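Local coordinates for protein adenylate isopentenyltransferase (Humulus lupulus, PDB 3A8T) that catalyses the transfer of an isopentenyl group from dimethylallyl diphosphate to ATP, ADP or AMP, an early step of cytokinin biosynthesis in hop, at residues Leu43-Ala48 with Cys176-Asp181; Gly52-Ser57 with Val134-Ser139; Ser71-Val76 with Ser139-His144; Arg297-Thr302 with Lys323-Pro328. One frame throughout, in Å; residues are numbered along the deposited sequence.

Interaction 1 of 4, residues Leu43-Ala48 with Cys176-Asp181; sequences LVLMGA and CFLWVD
Strand 41-46, which runs into the P-loop, pairs in parallel with strand 174-181 through Val44 and Met46, each bonded to both flanking residues of its partner. Val44 N donates to Cys176 O (2.7 Å) and Val44 O receives Leu178 N; Met46 N then donates almost straight (175°) to Leu178 O, and Met46 O receives Val180 N. This alternation is the regular parallel pattern of the Rossmann-like P-loop core, in which these two strands are neighbours. On one face, Leu43 CD1 lies 3.6 Å from Cys176 SG, while Leu45 and Leu178 run side by side and meet at Leu45 CD2 and Leu178 CD1. On the other face Val44 CB sits 3.7 Å from Phe177 CD1. The Met46 chain bends at its last torsion (chi3 -40°), which turns CE back to within 3.9 Å of Phe177 CD1, and Met46 SD lies obliquely 5.4 Å from the centroid of the Phe177 ring, a Met-aromatic contact. Met46 O also lies at the edge of the Trp179 ring, in its plane. Beyond the paired residues, Gly47 adopts backbone angles suited to glycine, and a side chain there would run into Val180 O. One water takes hydrogens from Ala48 N and Trp179 NE1 and gives one to Val180 O.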
# COMPACT_ATOMS: atom_id res chain seq x y z
N LEU A 43 -14.84 6.43 6.62
CA LEU A 43 -14.47 5.06 6.90
C LEU A 43 -12.97 4.96 6.66
O LEU A 43 -12.47 5.48 5.65
CB LEU A 43 -15.22 4.12 5.97
CG LEU A 43 -15.02 2.62 6.14
CD1 LEU A 43 -15.30 2.19 7.61
CD2 LEU A 43 -15.97 1.94 5.15
N VAL A 44 -12.27 4.33 7.59
CA VAL A 44 -10.83 4.20 7.46
C VAL A 44 -10.42 2.74 7.43
O VAL A 44 -10.68 2.01 8.35
CB VAL A 44 -10.13 4.94 8.63
CG1 VAL A 44 -8.58 4.81 8.51
CG2 VAL A 44 -10.59 6.40 8.64
N LEU A 45 -9.80 2.31 6.34
CA LEU A 45 -9.38 0.93 6.22
C LEU A 45 -7.90 0.90 6.45
O LEU A 45 -7.14 1.45 5.66
CB LEU A 45 -9.73 0.32 4.83
CG LEU A 45 -11.20 0.38 4.34
CD1 LEU A 45 -11.42 -0.64 3.28
CD2 LEU A 45 -12.18 0.23 5.47
N MET A 46 -7.52 0.25 7.56
CA MET A 46 -6.15 0.11 8.03
C MET A 46 -5.55 -1.30 8.07
O MET A 46 -6.26 -2.32 8.11
CB MET A 46 -6.04 0.70 9.42
CG MET A 46 -5.94 2.21 9.47
SD MET A 46 -5.80 2.79 11.20
CE MET A 46 -6.93 1.68 11.80
N GLY A 47 -4.23 -1.33 8.08
CA GLY A 47 -3.51 -2.58 8.13
C GLY A 47 -2.17 -2.48 7.40
O GLY A 47 -1.91 -1.54 6.62
N ALA A 48 -1.31 -3.44 7.69
CA ALA A 48 -0.01 -3.49 7.04
C ALA A 48 -0.21 -3.71 5.54
O ALA A 48 -1.31 -4.04 5.08
CB ALA A 48 0.84 -4.63 7.63
N CYS A 176 -14.72 5.46 11.44
CA CYS A 176 -14.98 4.05 11.69
C CYS A 176 -13.66 3.48 11.15
O CYS A 176 -13.26 3.77 10.04
CB CYS A 176 -16.17 3.51 10.90
SG CYS A 176 -16.39 1.71 11.05
N PHE A 177 -12.97 2.69 11.97
CA PHE A 177 -11.69 2.14 11.61
C PHE A 177 -11.77 0.65 11.42
O PHE A 177 -12.03 -0.05 12.38
CB PHE A 177 -10.68 2.36 12.73
CG PHE A 177 -10.39 3.79 13.04
CD1 PHE A 177 -9.55 4.54 12.24
CD2 PHE A 177 -10.95 4.39 14.18
CE1 PHE A 177 -9.25 5.88 12.55
CE2 PHE A 177 -10.66 5.72 14.50
CZ PHE A 177 -9.82 6.46 13.69
N LEU A 178 -11.56 0.15 10.22
CA LEU A 178 -11.54 -1.29 10.04
C LEU A 178 -10.05 -1.60 9.92
O LEU A 178 -9.35 -0.97 9.12
CB LEU A 178 -12.23 -1.73 8.77
CG LEU A 178 -13.72 -1.39 8.67
CD1 LEU A 178 -14.32 -1.91 7.37
CD2 LEU A 178 -14.41 -2.00 9.86
N TRP A 179 -9.57 -2.52 10.75
CA TRP A 179 -8.18 -2.92 10.72
C TRP A 179 -8.13 -4.39 10.28
O TRP A 179 -8.64 -5.27 10.97
CB TRP A 179 -7.55 -2.72 12.12
CG TRP A 179 -6.24 -3.42 12.35
CD1 TRP A 179 -5.24 -3.62 11.44
CD2 TRP A 179 -5.76 -3.95 13.58
NE1 TRP A 179 -4.17 -4.25 12.03
CE2 TRP A 179 -4.46 -4.46 13.35
CE3 TRP A 179 -6.30 -4.05 14.87
CZ2 TRP A 179 -3.70 -5.05 14.35
CZ3 TRP A 179 -5.54 -4.65 15.87
CH2 TRP A 179 -4.25 -5.15 15.61
N VAL A 180 -7.55 -4.63 9.09
CA VAL A 180 -7.43 -5.98 8.56
C VAL A 180 -6.11 -6.55 9.05
O VAL A 180 -5.05 -6.06 8.72
CB VAL A 180 -7.50 -6.03 6.98
CG1 VAL A 180 -7.49 -7.46 6.50
CG2 VAL A 180 -8.78 -5.38 6.51
N ASP A 181 -6.19 -7.57 9.88
CA ASP A 181 -5.01 -8.16 10.45
C ASP A 181 -4.73 -9.57 9.90
O ASP A 181 -5.64 -10.33 9.55
CB ASP A 181 -5.20 -8.12 11.98
CG ASP A 181 -3.99 -8.63 12.77
OD1 ASP A 181 -2.83 -8.16 12.56
OD2 ASP A 181 -4.22 -9.49 13.64
O HOH W 1 -2.38 -5.29 9.69

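Interaction 2 of 4, residues Gly52-Ser57 with Val134-Ser139; sequences GKSRLS and VLVGGS. With ATP (adenosine-5'-triphosphate), chain B; PO4 (phosphate ion), chain C.
The first turn of helix 53-61 packs on Val136 and, from Gly52 at its N-cap, grips a bound phosphate ion: Gly52 N donates to PO4 O4. Lys53 follows, and its N reaches PO4 O3 at 2.8 Å. Its side chain bends at chi2, chi3 and chi4, so that CE passes 3.6 Å from Gly137 C and NZ curls back to the same PO4 O3 (2.9 Å); NZ is also bonded to Gly47 O and Ala48 O of the P-loop. Were Lys53 replaced by an alanine, PO4 O3 would probably lose its charged partner, Gly47 O and Ala48 O a donor, and a gap would open beside Gly137. Ser54 grips PO4 O1 twice, through N and through OG (2.9 Å). Val136 wedges its two methyls under this first turn, CG1 lying 3.7 Å from Lys53 O and CG2 3.6 Å from Ser57 CB. At the far end of the 134-139 segment, Ser139 OG donates to ATP O2A. The ion, probably from the crystallisation liquor, sits in the Walker A anion site, while ATP lies apart from it. Backbone amides at a helix start, joined by a lysine, make a pocket suited to a phosphate group, and apolar contact with Val136 backs it.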
# COMPACT_ATOMS: atom_id res chain seq x y z
N GLY A 52 -4.93 -6.82 2.01
CA GLY A 52 -6.22 -6.85 1.33
C GLY A 52 -7.11 -5.64 1.56
O GLY A 52 -8.32 -5.76 1.42
N LYS A 53 -6.54 -4.49 1.92
CA LYS A 53 -7.32 -3.30 2.13
C LYS A 53 -8.02 -2.78 0.88
O LYS A 53 -9.19 -2.41 0.93
CB LYS A 53 -6.47 -2.22 2.73
CG LYS A 53 -6.38 -2.35 4.24
CD LYS A 53 -5.00 -1.98 4.75
CE LYS A 53 -4.18 -1.05 3.82
NZ LYS A 53 -2.84 -1.72 3.65
N SER A 54 -7.32 -2.71 -0.23
CA SER A 54 -7.98 -2.24 -1.44
C SER A 54 -9.16 -3.13 -1.82
O SER A 54 -10.25 -2.65 -2.14
CB SER A 54 -6.98 -2.22 -2.57
OG SER A 54 -5.90 -1.39 -2.18
N ARG A 55 -8.92 -4.43 -1.75
CA ARG A 55 -9.90 -5.49 -2.03
C ARG A 55 -11.18 -5.23 -1.27
O ARG A 55 -12.30 -5.19 -1.81
CB ARG A 55 -9.35 -6.81 -1.49
CG ARG A 55 -9.38 -7.96 -2.40
CD ARG A 55 -10.76 -8.45 -2.73
NE ARG A 55 -10.55 -9.48 -3.74
CZ ARG A 55 -11.48 -10.25 -4.28
NH1 ARG A 55 -12.75 -10.16 -3.92
NH2 ARG A 55 -11.11 -11.10 -5.21
N LEU A 56 -11.00 -5.05 0.03
CA LEU A 56 -12.13 -4.86 0.90
C LEU A 56 -12.88 -3.60 0.54
O LEU A 56 -14.12 -3.59 0.55
CB LEU A 56 -11.66 -4.86 2.35
CG LEU A 56 -12.73 -4.57 3.38
CD1 LEU A 56 -13.84 -5.51 3.30
CD2 LEU A 56 -12.13 -4.64 4.69
N SER A 57 -12.15 -2.55 0.17
CA SER A 57 -12.78 -1.28 -0.17
C SER A 57 -13.67 -1.45 -1.36
O SER A 57 -14.74 -0.82 -1.44
CB SER A 57 -11.74 -0.19 -0.44
OG SER A 57 -10.99 -0.41 -1.60
N VAL A 134 -13.84 6.68 1.87
CA VAL A 134 -13.13 5.56 2.52
C VAL A 134 -11.63 5.76 2.36
O VAL A 134 -11.13 5.73 1.24
CB VAL A 134 -13.52 4.28 1.86
CG1 VAL A 134 -12.92 3.10 2.58
CG2 VAL A 134 -15.06 4.19 1.81
N LEU A 135 -10.93 5.98 3.47
CA LEU A 135 -9.48 6.15 3.44
C LEU A 135 -8.83 4.77 3.38
O LEU A 135 -8.95 4.01 4.31
CB LEU A 135 -9.04 6.87 4.71
CG LEU A 135 -7.71 7.57 4.69
CD1 LEU A 135 -7.68 8.63 3.62
CD2 LEU A 135 -7.47 8.18 6.08
N VAL A 136 -8.14 4.45 2.28
CA VAL A 136 -7.54 3.13 2.12
C VAL A 136 -6.05 3.18 1.95
O VAL A 136 -5.51 3.71 0.95
CB VAL A 136 -8.17 2.39 0.89
CG1 VAL A 136 -7.62 0.96 0.75
CG2 VAL A 136 -9.69 2.36 1.05
N GLY A 137 -5.36 2.62 2.93
CA GLY A 137 -3.92 2.65 2.84
C GLY A 137 -3.20 2.45 4.15
O GLY A 137 -3.81 2.40 5.24
N GLY A 138 -1.89 2.34 4.03
CA GLY A 138 -1.09 2.06 5.19
C GLY A 138 -0.04 3.03 5.65
O GLY A 138 0.81 2.61 6.44
N SER A 139 -0.06 4.28 5.18
CA SER A 139 0.95 5.23 5.66
C SER A 139 0.33 5.92 6.84
O SER A 139 -0.45 6.86 6.69
CB SER A 139 1.34 6.25 4.62
OG SER A 139 1.80 5.55 3.48
PG ATP B . 7.60 6.42 7.59
O1G ATP B . 7.15 7.81 7.89
O2G ATP B . 8.71 6.51 6.40
O3G ATP B . 8.30 5.76 8.89
PB ATP B . 4.95 6.11 6.93
O1B ATP B . 4.11 6.05 8.09
O2B ATP B . 5.17 7.60 6.56
O3B ATP B . 6.35 5.39 7.19
PA ATP B . 4.55 3.89 5.24
O1A ATP B . 4.80 2.96 6.32
O2A ATP B . 3.28 3.30 4.40
O3A ATP B . 4.14 5.42 5.70
O5' ATP B . 5.76 3.91 4.15
C5' ATP B . 7.03 3.89 4.72
C4' ATP B . 7.98 3.37 3.65
O4' ATP B . 7.55 2.06 3.26
C3' ATP B . 7.99 4.18 2.34
O3' ATP B . 8.91 5.26 2.42
C2' ATP B . 8.36 3.12 1.29
O2' ATP B . 9.74 2.99 1.22
C1' ATP B . 7.74 1.84 1.80
N9 ATP B . 6.44 1.59 1.13
C8 ATP B . 5.17 1.92 1.62
N7 ATP B . 4.24 1.65 0.73
C5 ATP B . 4.83 1.13 -0.39
C6 ATP B . 4.39 0.65 -1.68
N6 ATP B . 3.07 0.66 -2.06
N1 ATP B . 5.32 0.20 -2.54
C2 ATP B . 6.61 0.18 -2.23
N3 ATP B . 7.07 0.61 -1.05
C4 ATP B . 6.26 1.08 -0.12
P PO4 C . -3.33 -3.68 0.44
O1 PO4 C . -4.14 -2.68 -0.31
O2 PO4 C . -1.89 -3.26 0.42
O3 PO4 C . -3.80 -3.77 1.85
O4 PO4 C . -3.47 -5.01 -0.20

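Interaction 3 of 4, residues Ser71-Val76 with Ser139-His144; sequences SDKMQV and SNSFIH. With ATP (adenosine-5'-triphosphate), chain B.
Two hydrogen bonds join the 71-76 loop to the start of helix 140-147. Lys73 N donates to Ser139 OG at 2.8 Å, whereas the bond from Ser139 N to Ser71 O is weak. Apolar contacts centre on Phe142: Lys73 CB lies over one face of its ring, 3.7 Å from the centroid and 19° off the normal, a CH-pi contact displaced toward the rim, and Val76 CG1 approaches near the ring plane at its edge. Lys73 starts from a chi1 of 76°, with CG between backbone N and carbonyl carbon, and then extends, so its base rests on Phe142 while its end travels to the triphosphate. Within the loop, Asp72 OD1 accepts from Met74 N and Gln75 N, which come from opposite faces of the carboxylate plane; the first of these bonds forms an Asx turn.

A third group of bonds goes to ATP. Ser139 OG, besides accepting from Lys73 N, donates to O2A; Ser141 holds O2B through OG at 2.7 Å and O1B through N. Lys73 NZ bonds O2G and, weakly, O2B, and ATP N6 donates straight (179°) to Asp72 OD2, 3.3 Å away. With Lys230 close to Lys73, two lysine ends gather near the phosphates and probably help to offset their charge. Since N6 is the atom that accepts the isopentenyl group, the carboxylate of Asp72 marks the acceptor end of the nucleotide, and the shared Ser139 hydroxyl couples the loop carrying Asp72 to the phosphate-binding helix start.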
# COMPACT_ATOMS: atom_id res chain seq x y z
N SER A 71 -4.45 6.35 0.86
CA SER A 71 -3.60 6.88 1.95
C SER A 71 -2.21 6.24 1.98
O SER A 71 -1.47 6.39 2.94
CB SER A 71 -4.26 6.67 3.32
OG SER A 71 -4.53 5.31 3.54
N ASP A 72 -1.86 5.50 0.93
CA ASP A 72 -0.54 4.89 0.82
C ASP A 72 0.35 5.98 0.18
O ASP A 72 0.08 6.50 -0.89
CB ASP A 72 -0.67 3.64 -0.03
CG ASP A 72 0.64 2.99 -0.32
OD1 ASP A 72 1.51 3.66 -0.91
OD2 ASP A 72 0.80 1.81 0.03
N LYS A 73 1.40 6.39 0.87
CA LYS A 73 2.22 7.47 0.36
C LYS A 73 3.06 7.24 -0.91
O LYS A 73 3.51 8.21 -1.52
CB LYS A 73 3.08 8.06 1.51
CG LYS A 73 4.28 7.25 1.92
CD LYS A 73 5.07 8.00 3.01
CE LYS A 73 6.51 7.48 3.12
NZ LYS A 73 7.31 8.17 4.13
N MET A 74 3.28 5.98 -1.30
CA MET A 74 4.01 5.72 -2.53
C MET A 74 3.00 5.71 -3.69
O MET A 74 3.28 6.17 -4.80
CB MET A 74 4.75 4.37 -2.46
CG MET A 74 6.03 4.39 -1.60
SD MET A 74 7.22 5.69 -2.23
CE MET A 74 7.05 6.87 -0.96
N GLN A 75 1.79 5.20 -3.42
CA GLN A 75 0.74 5.09 -4.40
C GLN A 75 0.14 6.39 -4.88
O GLN A 75 -0.68 6.37 -5.79
CB GLN A 75 -0.37 4.17 -3.87
CG GLN A 75 0.07 2.73 -3.78
CD GLN A 75 -1.05 1.77 -3.55
OE1 GLN A 75 -2.21 2.13 -3.53
NE2 GLN A 75 -0.71 0.53 -3.39
N VAL A 76 0.56 7.50 -4.27
CA VAL A 76 0.00 8.78 -4.65
C VAL A 76 0.67 9.23 -5.93
O VAL A 76 0.12 10.03 -6.64
CB VAL A 76 0.19 9.92 -3.54
CG1 VAL A 76 -0.56 9.58 -2.30
CG2 VAL A 76 1.70 10.15 -3.17
N SER A 139 -0.06 4.28 5.18
CA SER A 139 0.95 5.23 5.66
C SER A 139 0.33 5.92 6.84
O SER A 139 -0.45 6.86 6.69
CB SER A 139 1.34 6.25 4.62
OG SER A 139 1.80 5.55 3.48
N ASN A 140 0.66 5.41 8.01
CA ASN A 140 0.13 5.94 9.24
C ASN A 140 0.46 7.41 9.39
O ASN A 140 -0.29 8.14 9.99
CB ASN A 140 0.56 5.03 10.40
CG ASN A 140 -0.07 3.59 10.28
OD1 ASN A 140 -1.31 3.42 10.28
ND2 ASN A 140 0.79 2.55 10.16
N SER A 141 1.53 7.87 8.76
CA SER A 141 1.85 9.29 8.80
C SER A 141 0.82 10.10 7.97
O SER A 141 0.52 11.26 8.31
CB SER A 141 3.26 9.55 8.26
OG SER A 141 3.32 9.56 6.83
N PHE A 142 0.29 9.52 6.89
CA PHE A 142 -0.70 10.21 6.08
C PHE A 142 -2.06 10.10 6.74
O PHE A 142 -2.81 11.06 6.76
CB PHE A 142 -0.77 9.65 4.65
CG PHE A 142 0.20 10.32 3.67
CD1 PHE A 142 1.28 11.08 4.12
CD2 PHE A 142 0.02 10.20 2.29
CE1 PHE A 142 2.15 11.71 3.22
CE2 PHE A 142 0.90 10.83 1.40
CZ PHE A 142 1.96 11.58 1.87
N ILE A 143 -2.37 8.94 7.28
CA ILE A 143 -3.64 8.77 7.94
C ILE A 143 -3.75 9.75 9.12
O ILE A 143 -4.76 10.42 9.30
CB ILE A 143 -3.81 7.36 8.46
CG1 ILE A 143 -3.91 6.36 7.30
CG2 ILE A 143 -5.05 7.28 9.31
CD1 ILE A 143 -3.57 4.88 7.68
N HIS A 144 -2.71 9.83 9.94
CA HIS A 144 -2.70 10.75 11.09
C HIS A 144 -2.75 12.23 10.71
O HIS A 144 -3.55 12.99 11.24
CB HIS A 144 -1.48 10.43 12.00
CG HIS A 144 -0.99 11.60 12.78
ND1 HIS A 144 -0.13 12.55 12.25
CD2 HIS A 144 -1.24 12.00 14.05
CE1 HIS A 144 0.12 13.48 13.15
NE2 HIS A 144 -0.55 13.18 14.25
PG ATP B . 7.60 6.42 7.59
O1G ATP B . 7.15 7.81 7.89
O2G ATP B . 8.71 6.51 6.40
O3G ATP B . 8.30 5.76 8.89
PB ATP B . 4.95 6.11 6.93
O1B ATP B . 4.11 6.05 8.09
O2B ATP B . 5.17 7.60 6.56
O3B ATP B . 6.35 5.39 7.19
PA ATP B . 4.55 3.89 5.24
O1A ATP B . 4.80 2.96 6.32
O2A ATP B . 3.28 3.30 4.40
O3A ATP B . 4.14 5.42 5.70
O5' ATP B . 5.76 3.91 4.15
C5' ATP B . 7.03 3.89 4.72
C4' ATP B . 7.98 3.37 3.65
O4' ATP B . 7.55 2.06 3.26
C3' ATP B . 7.99 4.18 2.34
O3' ATP B . 8.91 5.26 2.42
C2' ATP B . 8.36 3.12 1.29
O2' ATP B . 9.74 2.99 1.22
C1' ATP B . 7.74 1.84 1.80
N9 ATP B . 6.44 1.59 1.13
C8 ATP B . 5.17 1.92 1.62
N7 ATP B . 4.24 1.65 0.73
C5 ATP B . 4.83 1.13 -0.39
C6 ATP B . 4.39 0.65 -1.68
N6 ATP B . 3.07 0.66 -2.06
N1 ATP B . 5.32 0.20 -2.54
C2 ATP B . 6.61 0.18 -2.23
N3 ATP B . 7.07 0.61 -1.05
C4 ATP B . 6.26 1.08 -0.12

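Interaction 4 of 4, residues Arg297-Thr302 with Lys323-Pro328; sequences RRLDAT and KQVLEP
Leu299 turns CG away from its own carbonyl carbon (chi1 -61°) and extends at chi2, which carries both methyls to the helix, while Val325, with CG1 opposite its backbone N (chi1 180°), splits its two methyls between Leu299 and Ala301. The Leu299 and Val325 side chains cross at about a right angle: Leu299 CD1 meets Val325 CG1 at 4.0 Å, and Leu299 CD2 approaches Val325 O (3.8 Å) and Pro328 CB. The other branch, Val325 CG2, rests 3.8 Å from Ala301 CA and close to its CB. A glycine in place of Leu299 would probably open a gap between strand and helix, leaving Val325 CG1 and the Pro328 ring without their apolar neighbour. At the margin, the extended Gln324 side chain carries NE2 to 3.7 Å from Asp300 O, a distance too long for a hydrogen bond.

The strand end is shaped by Asp300, whose OD1 accepts from Thr302 N at 2.7 Å, an Asx turn, and on its syn lone pair from Thr302 OG1. Two donors on one carboxylate oxygen fix its rotation as the chain turns into helix 302-309. The facing helix is itself irregular, with a wider pi-type turn at 323-326 and a kink where Pro328 has no N-H to bond the preceding turn. Leu299 belongs to the outermost strand 296-300, which is paired with strand 174-181. On this flank of the sheet, helix 315-338 packs over Leu299 and Ala301, and Leu56 of helix 53-61 touches both Leu299 and Leu326.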
# COMPACT_ATOMS: atom_id res chain seq x y z
N ARG A 297 -11.69 -1.83 14.70
CA ARG A 297 -12.50 -3.04 14.58
C ARG A 297 -11.62 -4.02 13.82
O ARG A 297 -11.39 -3.84 12.65
CB ARG A 297 -13.81 -2.72 13.85
CG ARG A 297 -14.60 -1.53 14.41
CD ARG A 297 -15.07 -1.76 15.85
NE ARG A 297 -16.03 -2.86 15.93
CZ ARG A 297 -17.35 -2.70 15.83
NH1 ARG A 297 -17.87 -1.49 15.66
NH2 ARG A 297 -18.13 -3.76 15.80
N ARG A 298 -11.11 -5.05 14.49
CA ARG A 298 -10.19 -5.97 13.84
C ARG A 298 -10.78 -7.07 13.01
O ARG A 298 -11.69 -7.79 13.46
CB ARG A 298 -9.23 -6.59 14.86
CG ARG A 298 -8.01 -7.29 14.23
CD ARG A 298 -6.83 -7.54 15.21
NE ARG A 298 -7.28 -8.04 16.50
CZ ARG A 298 -7.63 -9.30 16.76
NH1 ARG A 298 -7.59 -10.23 15.80
NH2 ARG A 298 -8.06 -9.62 17.98
N LEU A 299 -10.27 -7.21 11.80
CA LEU A 299 -10.76 -8.26 10.90
C LEU A 299 -9.61 -9.23 10.73
O LEU A 299 -8.52 -8.83 10.39
CB LEU A 299 -11.17 -7.69 9.53
CG LEU A 299 -12.28 -6.65 9.55
CD1 LEU A 299 -12.36 -5.98 8.20
CD2 LEU A 299 -13.62 -7.26 9.96
N ASP A 300 -9.84 -10.50 11.01
CA ASP A 300 -8.76 -11.43 10.86
C ASP A 300 -8.80 -12.11 9.52
O ASP A 300 -9.55 -13.07 9.31
CB ASP A 300 -8.78 -12.47 11.96
CG ASP A 300 -7.48 -13.29 12.00
OD1 ASP A 300 -6.77 -13.41 10.95
OD2 ASP A 300 -7.15 -13.81 13.08
N ALA A 301 -7.95 -11.63 8.63
CA ALA A 301 -7.81 -12.15 7.29
C ALA A 301 -6.82 -13.33 7.19
O ALA A 301 -6.51 -13.78 6.10
CB ALA A 301 -7.33 -11.01 6.37
N THR A 302 -6.31 -13.82 8.31
CA THR A 302 -5.31 -14.89 8.25
C THR A 302 -5.63 -16.15 7.44
O THR A 302 -4.84 -16.56 6.65
CB THR A 302 -4.86 -15.30 9.64
OG1 THR A 302 -4.34 -14.14 10.32
CG2 THR A 302 -3.78 -16.40 9.54
N LYS A 323 -16.82 -14.73 4.38
CA LYS A 323 -17.27 -15.04 5.73
C LYS A 323 -16.49 -14.37 6.84
O LYS A 323 -17.08 -13.82 7.76
CB LYS A 323 -17.24 -16.55 5.99
CG LYS A 323 -18.19 -17.35 5.13
CD LYS A 323 -18.00 -18.87 5.26
CE LYS A 323 -18.20 -19.41 6.73
NZ LYS A 323 -19.59 -19.23 7.33
N GLN A 324 -15.18 -14.39 6.77
CA GLN A 324 -14.39 -13.84 7.86
C GLN A 324 -14.03 -12.38 7.87
O GLN A 324 -13.77 -11.80 8.92
CB GLN A 324 -13.11 -14.67 8.04
CG GLN A 324 -13.39 -16.16 8.28
CD GLN A 324 -12.16 -16.96 8.74
OE1 GLN A 324 -12.31 -18.04 9.33
NE2 GLN A 324 -10.95 -16.44 8.51
N VAL A 325 -14.03 -11.77 6.70
CA VAL A 325 -13.62 -10.38 6.58
C VAL A 325 -14.71 -9.47 6.07
O VAL A 325 -14.99 -8.47 6.65
CB VAL A 325 -12.40 -10.28 5.60
CG1 VAL A 325 -11.96 -8.86 5.46
CG2 VAL A 325 -11.26 -11.19 6.07
N LEU A 326 -15.33 -9.85 4.97
CA LEU A 326 -16.36 -9.03 4.40
C LEU A 326 -17.64 -9.00 5.18
O LEU A 326 -18.03 -7.94 5.57
CB LEU A 326 -16.60 -9.42 2.92
CG LEU A 326 -17.59 -8.55 2.13
CD1 LEU A 326 -17.11 -7.07 2.06
CD2 LEU A 326 -17.83 -9.17 0.73
N GLU A 327 -18.30 -10.12 5.43
CA GLU A 327 -19.59 -10.08 6.16
C GLU A 327 -19.50 -9.24 7.43
O GLU A 327 -20.32 -8.36 7.66
CB GLU A 327 -20.15 -11.50 6.40
CG GLU A 327 -20.26 -12.02 7.88
CD GLU A 327 -20.39 -13.62 7.99
OE1 GLU A 327 -19.61 -14.21 8.81
OE2 GLU A 327 -21.23 -14.27 7.27
N PRO A 328 -18.47 -9.45 8.27
CA PRO A 328 -18.36 -8.63 9.49
C PRO A 328 -18.23 -7.11 9.18
O PRO A 328 -18.85 -6.29 9.80
CB PRO A 328 -17.10 -9.19 10.17
CG PRO A 328 -17.08 -10.63 9.71
CD PRO A 328 -17.47 -10.53 8.25

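In the fold
From the N terminus, strand 41-46 leads through the P-loop into helix 53-61, then to the loop at 71-76. Interaction 1 closes the long loop back to strand 174-181, and two others nest inside it: interaction 2 closes the loop from helix 53-61 to the end of strand 132-136, interaction 3 that from 71-76 to the start of helix 140-147. These two cross, their segments alternating along the chain, and share Ser139, where both reach ATP. Interaction 4 follows in series, closing a short, mostly helical loop between edge strand 296-300 and helix 315-338. Backbone pairing of Leu43 and Leu45 with Leu135, and of Trp179 and Asp181 with Leu299, joins interactions 2, 1 and 4 in one parallel sheet.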